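Local coordinates for flavin-nucleotide-binding protein (Azotobacter vinelandii, PDB 6RK0), which binds FAD and heme b as a flavocytochrome and probably acts as a low-potential terminal oxidase associated with the iron-only nitrogenase, at residues Arg64-Ser75 and Glu157-Ile166; Gly139-Arg147 and Met215-Arg223. All coordinates share one frame; numbering follows the deposited sequence.

Interaction 1 of 2, residues Arg64-Ser75 and Glu157-Ile166; sequences REGDRVYWHGSS and EATAVASLSI. With HEM (protoporphyrin IX containing Fe), chain C.
Strands 68-74 and 159-165 pair antiparallel within the curled sheet of the flavin-binding fold of the pyridoxamine 5'-phosphate oxidase family; the N-to-C directions of the short segments differ by 152°. Seven consecutive bridges, from Arg68 with Ser165 to Ser74 with Thr159, set the register, and reciprocal backbone bonds join Val69 with Leu164, Trp71 with Ala162 and Gly73 with Ala160. On one face of the sheet Tyr70 takes the CB of Ser163 over its ring, a CH-pi contact of 3.8 Å to the centroid. On the other face the six-membered ring of Trp71 receives Ala162 CB 3.9 Å from its centroid, while CB of Leu164 meets its edge. The indole gets there because CG stands between the backbone N and the carbonyl carbon (chi1 62°), which swings the ring over strand 159-165; Leu90 and Leu83 also touch it. At the start of strand 68-74, Arg68 grips one oxygen side-on with two nitrogens: Ser163 OG lies in the guanidinium plane, 2.8 Å from NE and 3.1 Å from NH2. A leucine in its place would probably leave Ser163 OG without both donors and lose the NH2 bond to the water that also accepts from Ser165 N. Where strand 68-74 ends and strand 159-165 begins, residues reach the cofactors. Thr159 OG1, hydrogen-bonded to Glu155 O, packs 3.3 Å from heme CAC. The backbone O of His72 accepts a hydrogen bond from FAD N3. His72 NE2 binds the heme iron at 2.0 Å, with water as the other axial ligand.

Interaction 2 of 2, residues Gly139-Arg147 and Met215-Arg223; sequences GLIPGEWER and MPEDILKFR
The Arg147 side chain overlaps the Pro216 ring, the two running antiparallel, with Arg147 CD 3.5 Å from Pro216 CG; CB of this proline lies over one face of the guanidinium and Gly143 O over the other. With chi2 and chi3 both near 180°, the Arg147 side chain reaches straight to Asp218, where Arg147 NH2 makes a 2.8 Å salt bridge with Asp218 OD2, met on the anti side, guanidinium and carboxylate planes 50° apart. Arg147 NH1 donates to Pro142 O and, at 2.9 Å, to the anti lone pair of Glu144 OE1. With Lys221 NZ held by Asp218 OD1 at 3.1 Å, four charged residues form one network. The Arg147 guanidinium, bonded to both Pro142 O and Asp218 OD2, probably offsets the closeness of these two acceptors. Beside it, Ile141 CG2 packs 3.8 Å from Ile219 CD1, and Leu140 CD2 lies 3.9 Å from Phe222 CE1. At the edge of the Phe222 ring, Leu140 O accepts from a water that Arg223 N also reaches. The contact joins the end of helix 126-140 and its following turn to the 3-10 segment 217-221 beyond strand 204-205, with Leu140 and Trp145 touching heme and Ile100 of the second subunit packing on Ile141.

Overall arrangement
Interactions 1 and 2 lie on separate parts of the chain's fold, their centres 21 Å apart and their nearest atoms about 8 Å apart without touching. Their segments alternate along the sequence: 64-75, 139-147, 157-166, then 215-223. Interaction 1 is buried in the antiparallel sheet; interaction 2 lies farther from the chain's centre, where the C-terminal part meets the end of helix 126-140. That helix links them, since Leu133 packs on His72, Thr159 and Val161 of the sheet. Both contribute residues to the same heme pocket, His72 as iron ligand and Leu140 and Trp145 as wall, and both touch the second subunit.

Interaction 1 of 2, residues Arg64-Ser75 and Glu157-Ile166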
loop_
_atom_site.group_PDB
_atom_site.type_symbol
_atom_site.label_atom_id
_atom_site.label_comp_id
_atom_site.label_asym_id
_atom_site.label_seq_id
_atom_site.Cartn_x
_atom_site.Cartn_y
_atom_site.Cartn_z
ATOM N N ARG A 64 -2.769 -16.249 1.645
ATOM C CA ARG A 64 -3.396 -16.830 2.822
ATOM C C ARG A 64 -3.625 -18.316 2.604
ATOM O O ARG A 64 -4.080 -18.740 1.532
ATOM C CB ARG A 64 -4.744 -16.166 3.105
ATOM C CG ARG A 64 -5.390 -16.658 4.396
ATOM C CD ARG A 64 -6.708 -15.995 4.728
ATOM N NE ARG A 64 -7.800 -16.293 3.811
ATOM C CZ ARG A 64 -8.599 -17.346 3.936
ATOM N NH1 ARG A 64 -8.411 -18.252 4.897
ATOM N NH2 ARG A 64 -9.621 -17.475 3.111
ATOM N N GLU A 65 -3.324 -19.108 3.625
ATOM C CA GLU A 65 -3.762 -20.516 3.687
ATOM C C GLU A 65 -4.445 -20.704 5.037
ATOM O O GLU A 65 -3.781 -20.665 6.082
ATOM C CB GLU A 65 -2.591 -21.490 3.539
ATOM C CG GLU A 65 -1.802 -21.304 2.278
ATOM C CD GLU A 65 -0.716 -22.338 2.109
ATOM O OE1 GLU A 65 -0.738 -23.409 2.822
ATOM O OE2 GLU A 65 0.179 -22.126 1.231
ATOM N N GLY A 66 -5.769 -20.851 5.020
ATOM C CA GLY A 66 -6.471 -21.034 6.283
ATOM C C GLY A 66 -6.240 -19.858 7.213
ATOM O O GLY A 66 -6.465 -18.691 6.852
ATOM N N ASP A 67 -5.766 -20.149 8.420
ATOM C CA ASP A 67 -5.628 -19.138 9.455
ATOM C C ASP A 67 -4.239 -18.499 9.534
ATOM O O ASP A 67 -3.909 -17.883 10.557
ATOM C CB ASP A 67 -6.024 -19.714 10.821
ATOM C CG ASP A 67 -5.126 -20.868 11.296
ATOM O OD1 ASP A 67 -4.109 -21.228 10.666
ATOM O OD2 ASP A 67 -5.465 -21.440 12.350
ATOM N N ARG A 68 -3.448 -18.575 8.461
ATOM C CA ARG A 68 -2.158 -17.902 8.422
ATOM C C ARG A 68 -1.955 -17.242 7.063
ATOM O O ARG A 68 -2.466 -17.712 6.034
ATOM C CB ARG A 68 -0.971 -18.843 8.667
ATOM C CG ARG A 68 -1.118 -19.641 9.990
ATOM C CD ARG A 68 0.078 -20.500 10.296
ATOM N NE ARG A 68 1.253 -19.721 10.636
ATOM C CZ ARG A 68 1.463 -19.159 11.828
ATOM N NH1 ARG A 68 0.583 -19.273 12.847
ATOM N NH2 ARG A 68 2.566 -18.462 12.023
ATOM N N VAL A 69 -1.173 -16.160 7.061
ATOM C CA VAL A 69 -0.669 -15.566 5.837
ATOM C C VAL A 69 0.817 -15.817 5.739
ATOM O O VAL A 69 1.509 -16.002 6.754
ATOM C CB VAL A 69 -0.964 -14.058 5.705
ATOM C CG1 VAL A 69 -2.446 -13.820 5.547
ATOM C CG2 VAL A 69 -0.325 -13.277 6.821
ATOM N N TYR A 70 1.302 -15.815 4.502
ATOM C CA TYR A 70 2.657 -16.192 4.155
ATOM C C TYR A 70 3.255 -15.137 3.234
ATOM O O TYR A 70 2.541 -14.527 2.434
ATOM C CB TYR A 70 2.664 -17.535 3.361
ATOM C CG TYR A 70 2.163 -18.705 4.191
ATOM C CD1 TYR A 70 0.798 -18.893 4.420
ATOM C CD2 TYR A 70 3.064 -19.602 4.778
ATOM C CE1 TYR A 70 0.340 -19.961 5.221
ATOM C CE2 TYR A 70 2.600 -20.662 5.568
ATOM C CZ TYR A 70 1.248 -20.816 5.791
ATOM O OH TYR A 70 0.845 -21.874 6.563
ATOM N N TRP A 71 4.579 -14.973 3.309
ATOM C CA TRP A 71 5.304 -14.132 2.364
ATOM C C TRP A 71 6.699 -14.733 2.189
ATOM O O TRP A 71 7.126 -15.602 2.968
ATOM C CB TRP A 71 5.317 -12.651 2.779
ATOM C CG TRP A 71 5.989 -12.340 4.085
ATOM C CD1 TRP A 71 7.223 -11.787 4.273
ATOM C CD2 TRP A 71 5.422 -12.477 5.408
ATOM N NE1 TRP A 71 7.447 -11.586 5.620
ATOM C CE2 TRP A 71 6.357 -11.990 6.332
ATOM C CE3 TRP A 71 4.197 -12.948 5.893
ATOM C CZ2 TRP A 71 6.115 -11.975 7.724
ATOM C CZ3 TRP A 71 3.966 -12.969 7.271
ATOM C CH2 TRP A 71 4.917 -12.472 8.144
ATOM N N HIS A 72 7.395 -14.309 1.138
ATOM C CA HIS A 72 8.653 -14.926 0.748
ATOM C C HIS A 72 9.697 -13.868 0.422
ATOM O O HIS A 72 9.379 -12.721 0.107
ATOM C CB HIS A 72 8.482 -15.862 -0.463
ATOM C CG HIS A 72 8.577 -15.148 -1.791
ATOM N ND1 HIS A 72 7.676 -14.188 -2.218
ATOM C CD2 HIS A 72 9.512 -15.217 -2.767
ATOM C CE1 HIS A 72 8.077 -13.701 -3.373
ATOM N NE2 HIS A 72 9.178 -14.313 -3.733
ATOM N N GLY A 73 10.954 -14.291 0.408
ATOM C CA GLY A 73 12.049 -13.438 -0.019
ATOM C C GLY A 73 13.336 -14.216 0.082
ATOM O O GLY A 73 13.346 -15.444 -0.027
ATOM N N SER A 74 14.456 -13.547 0.272
ATOM C CA SER A 74 15.737 -14.245 0.344
ATOM C C SER A 74 15.940 -14.959 1.671
ATOM O O SER A 74 15.688 -14.393 2.738
ATOM C CB SER A 74 16.872 -13.243 0.148
ATOM O OG SER A 74 18.134 -13.845 0.377
ATOM N N SER A 75 16.485 -16.176 1.612
ATOM C CA SER A 75 16.916 -16.826 2.838
ATOM C C SER A 75 17.899 -15.986 3.636
ATOM O O SER A 75 17.993 -16.160 4.858
ATOM C CB SER A 75 17.524 -18.186 2.516
ATOM O OG SER A 75 18.667 -18.059 1.708
ATOM N N GLU A 157 16.115 -23.560 -1.773
ATOM C CA GLU A 157 16.943 -23.332 -0.599
ATOM C C GLU A 157 17.368 -21.869 -0.442
ATOM O O GLU A 157 17.666 -21.429 0.679
ATOM C CB GLU A 157 18.124 -24.277 -0.593
ATOM C CG GLU A 157 17.575 -25.711 -0.554
ATOM C CD GLU A 157 18.461 -26.775 0.022
ATOM O OE1 GLU A 157 18.977 -27.610 -0.749
ATOM O OE2 GLU A 157 18.546 -26.853 1.253
ATOM N N ALA A 158 17.370 -21.103 -1.529
ATOM C CA ALA A 158 17.724 -19.693 -1.492
ATOM C C ALA A 158 16.565 -18.826 -1.013
ATOM O O ALA A 158 16.736 -17.600 -0.898
ATOM C CB ALA A 158 18.136 -19.263 -2.893
ATOM N N THR A 159 15.393 -19.400 -0.789
ATOM C CA THR A 159 14.169 -18.651 -0.504
ATOM C C THR A 159 13.785 -18.821 0.960
ATOM O O THR A 159 13.885 -19.914 1.505
ATOM C CB THR A 159 13.032 -19.157 -1.398
ATOM O OG1 THR A 159 13.464 -19.165 -2.766
ATOM C CG2 THR A 159 11.778 -18.298 -1.319
ATOM N N ALA A 160 13.364 -17.741 1.595
ATOM C CA ALA A 160 12.721 -17.795 2.898
ATOM C C ALA A 160 11.208 -17.686 2.702
ATOM O O ALA A 160 10.744 -16.967 1.802
ATOM C CB ALA A 160 13.168 -16.630 3.775
ATOM N N VAL A 161 10.458 -18.400 3.546
ATOM C CA VAL A 161 9.030 -18.209 3.659
ATOM C C VAL A 161 8.700 -18.009 5.127
ATOM O O VAL A 161 9.110 -18.804 5.977
ATOM C CB VAL A 161 8.227 -19.385 3.069
ATOM C CG1 VAL A 161 6.738 -19.180 3.321
ATOM C CG2 VAL A 161 8.525 -19.537 1.587
ATOM N N ALA A 162 7.989 -16.923 5.411
ATOM C CA ALA A 162 7.521 -16.627 6.755
ATOM C C ALA A 162 6.005 -16.705 6.787
ATOM O O ALA A 162 5.340 -16.546 5.759
ATOM C CB ALA A 162 7.939 -15.194 7.153
ATOM N N SER A 163 5.455 -16.933 7.978
ATOM C CA SER A 163 4.010 -16.884 8.136
ATOM C C SER A 163 3.623 -16.247 9.459
ATOM O O SER A 163 4.397 -16.226 10.423
ATOM C CB SER A 163 3.370 -18.262 8.016
ATOM O OG SER A 163 3.562 -19.046 9.157
ATOM N N LEU A 164 2.384 -15.769 9.488
ATOM C CA LEU A 164 1.830 -15.089 10.640
ATOM C C LEU A 164 0.375 -15.489 10.769
ATOM O O LEU A 164 -0.368 -15.486 9.789
ATOM C CB LEU A 164 1.940 -13.574 10.437
ATOM C CG LEU A 164 1.421 -12.666 11.530
ATOM C CD1 LEU A 164 2.227 -12.811 12.831
ATOM C CD2 LEU A 164 1.454 -11.191 11.045
ATOM N N SER A 165 -0.047 -15.812 11.986
ATOM C CA SER A 165 -1.448 -16.072 12.264
ATOM C C SER A 165 -2.301 -14.858 11.908
ATOM O O SER A 165 -1.911 -13.711 12.116
ATOM C CB SER A 165 -1.597 -16.352 13.750
ATOM O OG SER A 165 -2.953 -16.452 14.124
ATOM N N ILE A 166 -3.518 -15.131 11.433
ATOM C CA ILE A 166 -4.490 -14.072 11.202
ATOM C C ILE A 166 -5.323 -13.774 12.426
ATOM O O ILE A 166 -6.218 -12.924 12.359
ATOM C CB ILE A 166 -5.378 -14.338 9.966
ATOM C CG1 ILE A 166 -6.391 -15.459 10.240
ATOM C CG2 ILE A 166 -4.548 -14.609 8.749
ATOM C CD1 ILE A 166 -7.358 -15.705 9.087
HETATM C CHA HEM C . 12.369 -11.896 -4.337
HETATM C CHB HEM C . 8.068 -11.534 -6.417
HETATM C CHC HEM C . 7.771 -16.345 -6.555
HETATM C CHD HEM C . 12.189 -16.697 -4.755
HETATM C C1A HEM C . 11.227 -11.404 -4.910
HETATM C C2A HEM C . 10.957 -9.979 -5.060
HETATM C C3A HEM C . 9.747 -9.859 -5.638
HETATM C C4A HEM C . 9.278 -11.221 -5.845
HETATM C CMA HEM C . 8.988 -8.626 -6.046
HETATM C CAA HEM C . 11.901 -8.831 -4.673
HETATM C CBA HEM C . 13.018 -8.575 -5.723
HETATM C CGA HEM C . 13.549 -7.185 -5.489
HETATM O O1A HEM C . 13.248 -6.220 -6.279
HETATM O O2A HEM C . 14.271 -6.988 -4.457
HETATM C C1B HEM C . 7.608 -12.800 -6.666
HETATM C C2B HEM C . 6.310 -13.120 -7.210
HETATM C C3B HEM C . 6.239 -14.459 -7.231
HETATM C C4B HEM C . 7.484 -14.995 -6.714
HETATM C CMB HEM C . 5.296 -12.061 -7.627
HETATM C CAB HEM C . 5.140 -15.381 -7.702
HETATM C CBB HEM C . 4.076 -15.020 -8.411
HETATM C C1C HEM C . 8.941 -16.856 -6.075
HETATM C C2C HEM C . 9.232 -18.254 -5.968
HETATM C C3C HEM C . 10.484 -18.363 -5.514
HETATM C C4C HEM C . 10.976 -17.026 -5.303
HETATM C CMC HEM C . 8.227 -19.352 -6.282
HETATM C CAC HEM C . 11.292 -19.606 -5.254
HETATM C CBC HEM C . 11.170 -20.685 -6.062
HETATM C C1D HEM C . 12.617 -15.412 -4.436
HETATM C C2D HEM C . 13.870 -15.094 -3.817
HETATM C C3D HEM C . 13.924 -13.767 -3.694
HETATM C C4D HEM C . 12.687 -13.234 -4.240
HETATM C CMD HEM C . 14.933 -16.102 -3.384
HETATM C CAD HEM C . 15.074 -12.918 -3.168
HETATM C CBD HEM C . 15.982 -12.474 -4.331
HETATM C CGD HEM C . 17.248 -11.820 -3.807
HETATM O O1D HEM C . 17.240 -10.609 -3.514
HETATM O O2D HEM C . 18.275 -12.521 -3.660
HETATM N NA HEM C . 10.193 -12.150 -5.400
HETATM N NB HEM C . 8.319 -13.937 -6.377
HETATM N NC HEM C . 10.016 -16.128 -5.671
HETATM N ND HEM C . 11.904 -14.274 -4.696
HETATM FE FE HEM C . 10.110 -14.150 -5.500
HETATM O O HOH W 1 -3.798 -18.851 13.178
HETATM O O HOH W 2 2.101 -16.303 14.044
HETATM O O HOH W 3 18.532 -15.690 -1.570
HETATM O O HOH W 4 10.986 -14.036 -7.421
#

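Interaction 2 of 2, residues Gly139-Arg147 and Met215-Arg223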
loop_
_atom_site.group_PDB
_atom_site.type_symbol
_atom_site.label_atom_id
_atom_site.label_comp_id
_atom_site.label_asym_id
_atom_site.label_seq_id
_atom_site.Cartn_x
_atom_site.Cartn_y
_atom_site.Cartn_z
ATOM N N GLY A 139 -2.137 -19.760 -6.588
ATOM C CA GLY A 139 -3.155 -18.846 -6.104
ATOM C C GLY A 139 -3.268 -17.578 -6.925
ATOM O O GLY A 139 -4.315 -16.935 -6.937
ATOM N N LEU A 140 -2.200 -17.190 -7.608
ATOM C CA LEU A 140 -2.243 -16.062 -8.536
ATOM C C LEU A 140 -2.752 -16.503 -9.900
ATOM O O LEU A 140 -3.621 -15.841 -10.479
ATOM C CB LEU A 140 -0.855 -15.462 -8.686
ATOM C CG LEU A 140 -0.324 -14.814 -7.415
ATOM C CD1 LEU A 140 1.111 -14.428 -7.633
ATOM C CD2 LEU A 140 -1.181 -13.619 -7.009
ATOM N N ILE A 141 -2.225 -17.615 -10.419
ATOM C CA ILE A 141 -2.585 -18.094 -11.757
ATOM C C ILE A 141 -2.857 -19.583 -11.631
ATOM O O ILE A 141 -1.916 -20.360 -11.419
ATOM C CB ILE A 141 -1.490 -17.840 -12.801
ATOM C CG1 ILE A 141 -1.164 -16.334 -12.953
ATOM C CG2 ILE A 141 -1.917 -18.432 -14.158
ATOM C CD1 ILE A 141 0.137 -16.075 -13.646
ATOM N N PRO A 142 -4.110 -20.038 -11.771
ATOM C CA PRO A 142 -4.382 -21.469 -11.608
ATOM C C PRO A 142 -3.543 -22.306 -12.570
ATOM O O PRO A 142 -3.366 -21.957 -13.745
ATOM C CB PRO A 142 -5.881 -21.587 -11.922
ATOM C CG PRO A 142 -6.446 -20.233 -11.589
ATOM C CD PRO A 142 -5.353 -19.267 -11.998
ATOM N N GLY A 143 -3.005 -23.407 -12.035
ATOM C CA GLY A 143 -2.282 -24.394 -12.819
ATOM C C GLY A 143 -0.915 -23.942 -13.306
ATOM O O GLY A 143 -0.275 -24.659 -14.079
ATOM N N GLU A 144 -0.429 -22.775 -12.870
ATOM C CA GLU A 144 0.754 -22.224 -13.488
ATOM C C GLU A 144 2.032 -22.958 -13.100
ATOM O O GLU A 144 2.915 -23.129 -13.951
ATOM C CB GLU A 144 0.851 -20.746 -13.193
ATOM C CG GLU A 144 1.986 -20.052 -13.891
ATOM C CD GLU A 144 1.813 -19.872 -15.396
ATOM O OE1 GLU A 144 0.799 -20.309 -16.015
ATOM O OE2 GLU A 144 2.779 -19.281 -15.952
ATOM N N TRP A 145 2.180 -23.363 -11.839
ATOM C CA TRP A 145 3.444 -23.932 -11.362
ATOM C C TRP A 145 3.888 -25.105 -12.234
ATOM O O TRP A 145 5.072 -25.238 -12.582
ATOM C CB TRP A 145 3.277 -24.357 -9.914
ATOM C CG TRP A 145 4.485 -25.015 -9.281
ATOM C CD1 TRP A 145 4.845 -26.339 -9.356
ATOM C CD2 TRP A 145 5.469 -24.378 -8.432
ATOM N NE1 TRP A 145 5.974 -26.544 -8.619
ATOM C CE2 TRP A 145 6.383 -25.357 -8.054
ATOM C CE3 TRP A 145 5.670 -23.074 -7.978
ATOM C CZ2 TRP A 145 7.451 -25.086 -7.203
ATOM C CZ3 TRP A 145 6.736 -22.787 -7.135
ATOM C CH2 TRP A 145 7.615 -23.796 -6.752
ATOM N N GLU A 146 2.925 -25.965 -12.607
ATOM C CA GLU A 146 3.143 -27.146 -13.432
ATOM C C GLU A 146 3.677 -26.832 -14.815
ATOM O O GLU A 146 4.262 -27.731 -15.443
ATOM C CB GLU A 146 1.776 -27.862 -13.595
ATOM C CG GLU A 146 1.522 -28.586 -14.971
ATOM C CD GLU A 146 0.451 -29.692 -14.948
ATOM O OE1 GLU A 146 -0.431 -29.677 -14.063
ATOM O OE2 GLU A 146 0.505 -30.599 -15.815
ATOM N N ARG A 147 3.349 -25.639 -15.341
ATOM C CA ARG A 147 3.756 -25.226 -16.679
ATOM C C ARG A 147 5.219 -24.805 -16.756
ATOM O O ARG A 147 5.784 -24.719 -17.851
ATOM C CB ARG A 147 2.876 -24.082 -17.219
ATOM C CG ARG A 147 1.350 -24.351 -17.206
ATOM C CD ARG A 147 0.530 -23.208 -17.767
ATOM N NE ARG A 147 -0.857 -23.616 -17.672
ATOM C CZ ARG A 147 -1.765 -23.126 -16.813
ATOM N NH1 ARG A 147 -1.505 -22.108 -15.982
ATOM N NH2 ARG A 147 -2.971 -23.662 -16.802
ATOM N N MET A 215 -0.264 -18.555 -24.939
ATOM C CA MET A 215 -0.559 -18.087 -23.586
ATOM C C MET A 215 -1.621 -18.978 -22.959
ATOM O O MET A 215 -2.704 -19.151 -23.540
ATOM C CB MET A 215 -1.086 -16.677 -23.635
ATOM C CG MET A 215 -1.359 -16.135 -22.219
ATOM S SD MET A 215 -2.174 -14.537 -22.204
ATOM C CE MET A 215 -3.867 -15.040 -22.531
ATOM N N PRO A 216 -1.382 -19.523 -21.768
ATOM C CA PRO A 216 -2.461 -20.256 -21.089
ATOM C C PRO A 216 -3.646 -19.339 -20.822
ATOM O O PRO A 216 -3.492 -18.206 -20.353
ATOM C CB PRO A 216 -1.820 -20.686 -19.764
ATOM C CG PRO A 216 -0.344 -20.699 -20.038
ATOM C CD PRO A 216 -0.097 -19.594 -21.036
ATOM N N GLU A 217 -4.857 -19.845 -21.054
ATOM C CA GLU A 217 -6.042 -19.044 -20.766
ATOM C C GLU A 217 -6.121 -18.682 -19.289
ATOM O O GLU A 217 -6.688 -17.648 -18.935
ATOM C CB GLU A 217 -7.301 -19.794 -21.217
ATOM C CG GLU A 217 -7.406 -19.965 -22.725
ATOM C CD GLU A 217 -8.690 -20.659 -23.140
ATOM O OE1 GLU A 217 -9.517 -20.950 -22.247
ATOM O OE2 GLU A 217 -8.870 -20.910 -24.355
ATOM N N ASP A 218 -5.557 -19.521 -18.425
ATOM C CA ASP A 218 -5.585 -19.245 -16.994
ATOM C C ASP A 218 -4.881 -17.941 -16.618
ATOM O O ASP A 218 -5.159 -17.418 -15.540
ATOM C CB ASP A 218 -4.975 -20.397 -16.191
ATOM C CG ASP A 218 -5.913 -21.578 -16.065
ATOM O OD1 ASP A 218 -7.155 -21.362 -16.054
ATOM O OD2 ASP A 218 -5.434 -22.737 -15.985
ATOM N N ILE A 219 -3.970 -17.425 -17.454
ATOM C CA ILE A 219 -3.361 -16.119 -17.156
ATOM C C ILE A 219 -4.433 -15.061 -16.975
ATOM O O ILE A 219 -4.272 -14.136 -16.164
ATOM C CB ILE A 219 -2.374 -15.720 -18.290
ATOM C CG1 ILE A 219 -1.225 -16.713 -18.538
ATOM C CG2 ILE A 219 -1.789 -14.342 -18.047
ATOM C CD1 ILE A 219 -0.493 -17.159 -17.391
ATOM N N LEU A 220 -5.542 -15.170 -17.730
ATOM C CA LEU A 220 -6.619 -14.181 -17.687
ATOM C C LEU A 220 -7.427 -14.264 -16.406
ATOM O O LEU A 220 -8.246 -13.377 -16.151
ATOM C CB LEU A 220 -7.552 -14.298 -18.900
ATOM C CG LEU A 220 -6.869 -14.103 -20.256
ATOM C CD1 LEU A 220 -7.818 -14.356 -21.397
ATOM C CD2 LEU A 220 -6.280 -12.726 -20.387
ATOM N N LYS A 221 -7.211 -15.288 -15.595
ATOM C CA LYS A 221 -7.888 -15.419 -14.312
ATOM C C LYS A 221 -7.231 -14.616 -13.186
ATOM O O LYS A 221 -7.867 -14.385 -12.151
ATOM C CB LYS A 221 -8.019 -16.894 -13.938
ATOM C CG LYS A 221 -8.907 -17.670 -14.906
ATOM C CD LYS A 221 -9.208 -19.063 -14.403
ATOM C CE LYS A 221 -10.237 -19.764 -15.286
ATOM N NZ LYS A 221 -9.765 -19.907 -16.695
ATOM N N PHE A 222 -5.991 -14.168 -13.355
ATOM C CA PHE A 222 -5.381 -13.336 -12.327
ATOM C C PHE A 222 -6.206 -12.058 -12.163
ATOM O O PHE A 222 -6.539 -11.399 -13.151
ATOM C CB PHE A 222 -3.939 -13.000 -12.688
ATOM C CG PHE A 222 -3.369 -11.910 -11.827
ATOM C CD1 PHE A 222 -2.979 -12.157 -10.510
ATOM C CD2 PHE A 222 -3.319 -10.616 -12.288
ATOM C CE1 PHE A 222 -2.521 -11.143 -9.700
ATOM C CE2 PHE A 222 -2.830 -9.600 -11.473
ATOM C CZ PHE A 222 -2.444 -9.876 -10.191
ATOM N N ARG A 223 -6.485 -11.689 -10.912
ATOM C CA ARG A 223 -7.264 -10.487 -10.613
ATOM C C ARG A 223 -6.829 -9.964 -9.258
ATOM O O ARG A 223 -6.226 -10.699 -8.475
ATOM C CB ARG A 223 -8.773 -10.789 -10.614
ATOM C CG ARG A 223 -9.197 -11.934 -9.694
ATOM C CD ARG A 223 -9.495 -11.498 -8.257
ATOM N NE ARG A 223 -10.426 -10.358 -8.246
ATOM C CZ ARG A 223 -10.483 -9.403 -7.314
ATOM N NH1 ARG A 223 -9.756 -9.454 -6.204
ATOM N NH2 ARG A 223 -11.334 -8.397 -7.484
HETATM O O HOH W 5 -5.549 -14.001 -9.082
#